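Local coordinates for Two-component insecticidal protein 16 kDa unit (Alcaligenes faecalis, PDB 5V3S) that probably acts as the 16 kDa, aegerolysin-family half of a two-component toxin that kills corn rootworm, at residues M20-F25 against G85-Y90; F31-A36 against Y69-C74. All coordinates share one frame; numbering follows the deposited sequence.

Contact 1: M20-F25 against G85-Y90. Unlike the reference sequence in segment 20-25: Met20 (reference Ile).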
loop_
_atom_site.group_PDB
_atom_site.type_symbol
_atom_site.label_atom_id
_atom_site.label_comp_id
_atom_site.label_asym_id
_atom_site.label_seq_id
_atom_site.Cartn_x
_atom_site.Cartn_y
_atom_site.Cartn_z
HETATM N N MSE A 20 -9.404 -0.505 -2.450
HETATM C CA MSE A 20 -8.290 0.431 -2.437
HETATM C C MSE A 20 -7.301 -0.067 -3.487
HETATM O O MSE A 20 -7.192 -1.265 -3.766
HETATM C CB MSE A 20 -7.630 0.535 -1.034
HETATM C CG MSE A 20 -7.073 -0.752 -0.377
HETATM SE SE MSE A 20 -5.215 -1.103 -1.055
HETATM C CE MSE A 20 -4.496 -0.041 0.433
ATOM N N GLU A 21 -6.543 0.858 -4.068
ATOM C CA GLU A 21 -5.381 0.473 -4.844
ATOM C C GLU A 21 -4.281 1.440 -4.465
ATOM O O GLU A 21 -4.518 2.623 -4.470
ATOM C CB GLU A 21 -5.580 0.475 -6.381
ATOM C CG GLU A 21 -6.479 -0.649 -6.849
ATOM C CD GLU A 21 -6.407 -0.992 -8.308
ATOM O OE1 GLU A 21 -5.555 -0.383 -9.022
ATOM O OE2 GLU A 21 -7.220 -1.900 -8.693
ATOM N N ILE A 22 -3.120 0.900 -4.093
ATOM C CA ILE A 22 -2.003 1.714 -3.605
ATOM C C ILE A 22 -0.809 1.517 -4.567
ATOM O O ILE A 22 -0.405 0.418 -4.830
ATOM C CB ILE A 22 -1.703 1.531 -2.113
ATOM C CG1 ILE A 22 -0.665 2.495 -1.646
ATOM C CG2 ILE A 22 -1.245 0.160 -1.767
ATOM C CD1 ILE A 22 -0.737 2.777 -0.179
ATOM N N THR A 23 -0.275 2.612 -5.069
ATOM C CA THR A 23 0.814 2.511 -6.031
ATOM C C THR A 23 2.015 3.128 -5.306
ATOM O O THR A 23 1.888 4.235 -4.791
ATOM C CB THR A 23 0.453 3.226 -7.356
ATOM O OG1 THR A 23 -0.620 2.559 -7.958
ATOM C CG2 THR A 23 1.595 3.173 -8.286
ATOM N N ILE A 24 3.172 2.422 -5.308
ATOM C CA ILE A 24 4.439 2.899 -4.707
ATOM C C ILE A 24 5.427 3.096 -5.829
ATOM O O ILE A 24 5.661 2.138 -6.609
ATOM C CB ILE A 24 4.968 1.851 -3.700
ATOM C CG1 ILE A 24 3.887 1.531 -2.687
ATOM C CG2 ILE A 24 6.255 2.290 -2.985
ATOM C CD1 ILE A 24 3.134 0.265 -2.971
ATOM N N PHE A 25 5.889 4.345 -5.991
ATOM C CA PHE A 25 6.812 4.690 -7.097
ATOM C C PHE A 25 8.054 5.096 -6.387
ATOM O O PHE A 25 7.986 5.897 -5.446
ATOM C CB PHE A 25 6.298 5.923 -7.911
ATOM C CG PHE A 25 7.129 6.248 -9.092
ATOM C CD1 PHE A 25 6.900 5.641 -10.291
ATOM C CD2 PHE A 25 8.229 7.101 -8.972
ATOM C CE1 PHE A 25 7.669 5.942 -11.406
ATOM C CE2 PHE A 25 9.055 7.372 -10.094
ATOM C CZ PHE A 25 8.765 6.765 -11.283
ATOM N N GLY A 85 -5.553 -4.034 6.508
ATOM C CA GLY A 85 -4.229 -4.696 6.343
ATOM C C GLY A 85 -3.114 -3.669 6.367
ATOM O O GLY A 85 -3.324 -2.463 6.668
ATOM N N GLY A 86 -1.936 -4.137 5.901
ATOM C CA GLY A 86 -0.747 -3.294 5.858
ATOM C C GLY A 86 0.420 -3.990 5.172
ATOM O O GLY A 86 0.371 -5.185 4.785
ATOM N N PHE A 87 1.528 -3.224 5.046
ATOM C CA PHE A 87 2.774 -3.735 4.485
ATOM C C PHE A 87 3.851 -2.735 4.817
ATOM O O PHE A 87 3.565 -1.589 5.176
ATOM C CB PHE A 87 2.736 -3.955 2.948
ATOM C CG PHE A 87 2.514 -2.703 2.146
ATOM C CD1 PHE A 87 1.206 -2.217 1.946
ATOM C CD2 PHE A 87 3.626 -1.940 1.635
ATOM C CE1 PHE A 87 1.012 -1.073 1.249
ATOM C CE2 PHE A 87 3.390 -0.752 0.898
ATOM C CZ PHE A 87 2.060 -0.341 0.743
ATOM N N SER A 88 5.077 -3.125 4.557
ATOM C CA SER A 88 6.284 -2.370 4.879
ATOM C C SER A 88 7.195 -2.308 3.663
ATOM O O SER A 88 7.134 -3.121 2.769
ATOM C CB SER A 88 7.045 -2.906 6.116
ATOM O OG SER A 88 6.212 -2.965 7.314
ATOM N N LEU A 89 7.976 -1.251 3.594
ATOM C CA LEU A 89 8.913 -1.181 2.434
ATOM C C LEU A 89 10.274 -0.988 3.006
ATOM O O LEU A 89 10.476 -0.179 3.903
ATOM C CB LEU A 89 8.678 0.005 1.572
ATOM C CG LEU A 89 9.417 0.099 0.254
ATOM C CD1 LEU A 89 8.939 -0.873 -0.755
ATOM C CD2 LEU A 89 9.306 1.488 -0.298
ATOM N N TYR A 90 11.217 -1.669 2.410
ATOM C CA TYR A 90 12.607 -1.643 2.857
ATOM C C TYR A 90 13.521 -1.170 1.701
ATOM O O TYR A 90 13.168 -1.265 0.512
ATOM C CB TYR A 90 13.050 -3.046 3.233
ATOM C CG TYR A 90 12.325 -3.593 4.393
ATOM C CD1 TYR A 90 11.037 -4.096 4.236
ATOM C CD2 TYR A 90 12.887 -3.605 5.634
ATOM C CE1 TYR A 90 10.302 -4.545 5.342
ATOM C CE2 TYR A 90 12.160 -4.053 6.733
ATOM C CZ TYR A 90 10.865 -4.531 6.553
ATOM O OH TYR A 90 10.215 -5.022 7.701
#
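Across the core of the aegerolysin beta-sandwich, Ile22 and Ile24 of one sheet face Phe87 and Leu89 of the other, an example of two strands of facing sheets that meet through their side chains alone. The two segments run nearly parallel, 6° between their directions, with their axes 11.1 Å apart at closest approach. Phe87 contributes the largest share of the buried surface, followed by Ile24. With CG lying between the backbone N and the carbonyl carbon (chi1 63°), the ring reaches its far end toward the isoleucines, which come to meet it from the opposite direction. Ile22 CG2 lies 4.0 Å from Phe87 CE1, and Ile24 CD1 lies 3.9 Å from Phe87 CZ, both approaching the ring obliquely. Ile24 uses two branches: its CD1 serves the ring, while CG2 slides past Leu89, 4.1 Å from Leu89 CD2. All four residues are buried, and their meeting is purely apolar. On the flanks, Ile22 packs against Ile71 of strand 68-74 and Ile138 and Ile140 of strand 136-144, its neighbours in the sheet. From the other layer, Tyr99 of strand 94-103 also touches Ile22, and Val33 and Ala36 of strand 31-38 lie against Phe87.

Contact 2: F31-A36 against Y69-C74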
loop_
_atom_site.group_PDB
_atom_site.type_symbol
_atom_site.label_atom_id
_atom_site.label_comp_id
_atom_site.label_asym_id
_atom_site.label_seq_id
_atom_site.Cartn_x
_atom_site.Cartn_y
_atom_site.Cartn_z
ATOM N N PHE A 31 13.747 -1.007 -3.979
ATOM C CA PHE A 31 13.145 -1.210 -2.692
ATOM C C PHE A 31 12.343 -2.505 -2.750
ATOM O O PHE A 31 12.066 -2.988 -3.845
ATOM C CB PHE A 31 12.134 -0.039 -2.394
ATOM C CG PHE A 31 12.794 1.310 -2.244
ATOM C CD1 PHE A 31 13.222 2.028 -3.344
ATOM C CD2 PHE A 31 12.938 1.886 -1.010
ATOM C CE1 PHE A 31 13.740 3.341 -3.183
ATOM C CE2 PHE A 31 13.500 3.135 -0.826
ATOM C CZ PHE A 31 13.918 3.868 -1.938
ATOM N N LYS A 32 12.033 -3.035 -1.559
ATOM C CA LYS A 32 11.434 -4.361 -1.365
ATOM C C LYS A 32 10.197 -4.247 -0.486
ATOM O O LYS A 32 10.320 -3.681 0.656
ATOM C CB LYS A 32 12.421 -5.285 -0.701
ATOM C CG LYS A 32 11.959 -6.731 -0.518
ATOM C CD LYS A 32 13.049 -7.547 0.194
ATOM C CE LYS A 32 13.402 -7.026 1.608
ATOM N NZ LYS A 32 14.240 -7.982 2.449
ATOM N N VAL A 33 9.081 -4.826 -0.969
ATOM C CA VAL A 33 7.870 -4.965 -0.113
ATOM C C VAL A 33 8.025 -6.154 0.826
ATOM O O VAL A 33 8.373 -7.261 0.409
ATOM C CB VAL A 33 6.588 -5.049 -0.953
ATOM C CG1 VAL A 33 5.414 -5.111 -0.027
ATOM C CG2 VAL A 33 6.467 -3.908 -2.003
ATOM N N GLU A 34 7.728 -5.989 2.125
ATOM C CA GLU A 34 7.704 -7.142 3.018
ATOM C C GLU A 34 6.621 -6.858 4.053
ATOM O O GLU A 34 6.103 -5.736 4.185
ATOM C CB GLU A 34 9.032 -7.347 3.746
ATOM C CG GLU A 34 10.193 -7.742 2.943
ATOM C CD GLU A 34 10.147 -9.129 2.371
ATOM O OE1 GLU A 34 9.423 -10.059 2.812
ATOM O OE2 GLU A 34 10.897 -9.282 1.372
ATOM N N GLY A 35 6.273 -7.902 4.787
ATOM C CA GLY A 35 5.372 -7.723 5.894
ATOM C C GLY A 35 3.883 -7.555 5.497
ATOM O O GLY A 35 3.049 -7.137 6.334
ATOM N N ALA A 36 3.520 -7.817 4.238
ATOM C CA ALA A 36 2.117 -7.635 3.852
ATOM C C ALA A 36 1.190 -8.618 4.598
ATOM O O ALA A 36 1.492 -9.813 4.710
ATOM C CB ALA A 36 1.946 -7.817 2.325
ATOM N N TYR A 69 4.984 -0.095 -8.329
ATOM C CA TYR A 69 4.263 -1.404 -8.161
ATOM C C TYR A 69 2.976 -1.075 -7.411
ATOM O O TYR A 69 2.997 -0.153 -6.596
ATOM C CB TYR A 69 5.109 -2.282 -7.294
ATOM C CG TYR A 69 4.454 -3.560 -6.856
ATOM C CD1 TYR A 69 4.232 -4.629 -7.759
ATOM C CD2 TYR A 69 4.115 -3.759 -5.500
ATOM C CE1 TYR A 69 3.690 -5.876 -7.302
ATOM C CE2 TYR A 69 3.611 -5.011 -5.059
ATOM C CZ TYR A 69 3.358 -6.023 -5.957
ATOM O OH TYR A 69 2.806 -7.215 -5.509
ATOM N N THR A 70 1.885 -1.792 -7.744
ATOM C CA THR A 70 0.591 -1.519 -7.141
ATOM C C THR A 70 0.136 -2.739 -6.404
ATOM O O THR A 70 0.236 -3.897 -6.930
ATOM C CB THR A 70 -0.404 -1.154 -8.266
ATOM O OG1 THR A 70 0.074 0.031 -8.921
ATOM C CG2 THR A 70 -1.768 -0.938 -7.730
ATOM N N ILE A 71 -0.408 -2.464 -5.234
ATOM C CA ILE A 71 -1.070 -3.449 -4.377
ATOM C C ILE A 71 -2.591 -3.078 -4.444
ATOM O O ILE A 71 -2.990 -1.901 -4.366
ATOM C CB ILE A 71 -0.508 -3.373 -2.973
ATOM C CG1 ILE A 71 0.904 -3.897 -2.913
ATOM C CG2 ILE A 71 -1.372 -4.081 -1.959
ATOM C CD1 ILE A 71 1.694 -3.527 -1.689
ATOM N N ALA A 72 -3.424 -4.084 -4.433
ATOM C CA ALA A 72 -4.867 -3.811 -4.506
ATOM C C ALA A 72 -5.581 -4.751 -3.589
ATOM O O ALA A 72 -5.229 -5.905 -3.525
ATOM C CB ALA A 72 -5.334 -4.029 -5.912
ATOM N N SER A 73 -6.574 -4.275 -2.883
ATOM C CA SER A 73 -7.307 -5.154 -2.017
ATOM C C SER A 73 -8.729 -4.650 -1.992
ATOM O O SER A 73 -8.915 -3.506 -2.079
ATOM C CB SER A 73 -6.711 -4.970 -0.651
ATOM O OG SER A 73 -7.343 -5.741 0.311
ATOM N N CYS A 74 -9.701 -5.548 -1.792
ATOM C CA CYS A 74 -11.093 -5.184 -1.693
ATOM C C CYS A 74 -11.797 -6.167 -0.770
ATOM O O CYS A 74 -11.199 -7.079 -0.222
ATOM C CB CYS A 74 -11.774 -5.226 -3.089
ATOM S SG CYS A 74 -11.773 -6.826 -3.895
#
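Val33 faces both Tyr69 and Ile71, offering one methyl to each, and so illustrates how a single branched residue can bridge two inward positions of a facing strand. Its CG1 is anti to the backbone N (chi1 -177°) and lies 4.4 Å from Ile71 CD1. The other methyl, CG2, comes obliquely to the tyrosine ring, 4.2 Å from Tyr69 CD2. The contact is small, burying 94 Å² in all, and its closer packing is confined to this cluster, in which Val33 and Ile71 are buried. Further along, Ala36 also turns toward the opposite strand but stops short, its side chain 5.9 Å from the nearest atom there. Toward solvent the character changes: Tyr69 is partly exposed, and Lys32 and Glu34, which alternate with Val33 and make no contact with 69-74, are partly exposed as well; Lys32 NZ and Glu34 OE2 form a long salt bridge of 3.7 Å within their own strand. The exposed Gly35 beside them adopts a positive phi of 77°, a conformation that favours glycine. At the strand edge, the backbone of Val33 bonds to Gly60 and Thr61, and Thr61 also touches Tyr69. Deeper in, Ile71 meets Phe43 of strand 40-44, Ile22 of strand 19-27 and, across the sandwich, Phe87 of strand 83-91.

Contacts 1 and 2 are neighbouring portions of one sandwich core, their centres 4 Å apart. Each takes one strand from either sheet: 19-27 and 68-74 are antiparallel neighbours in the mixed sheet, as are 31-38 and 83-91 in the antiparallel one. Along the chain the order is 20-25, 31-36, 69-74, 85-90, so the inner pair makes contact 2 and the outer pair contact 1, and each successive segment lies in the other sheet from the one before. Within the layers, probable hydrogen bonds tie Thr23 OG1 to Thr70 OG1 and Tyr90 N to Lys32 O, both 2.8 Å. Together, the four strands form a continuous piece of the aegerolysin core.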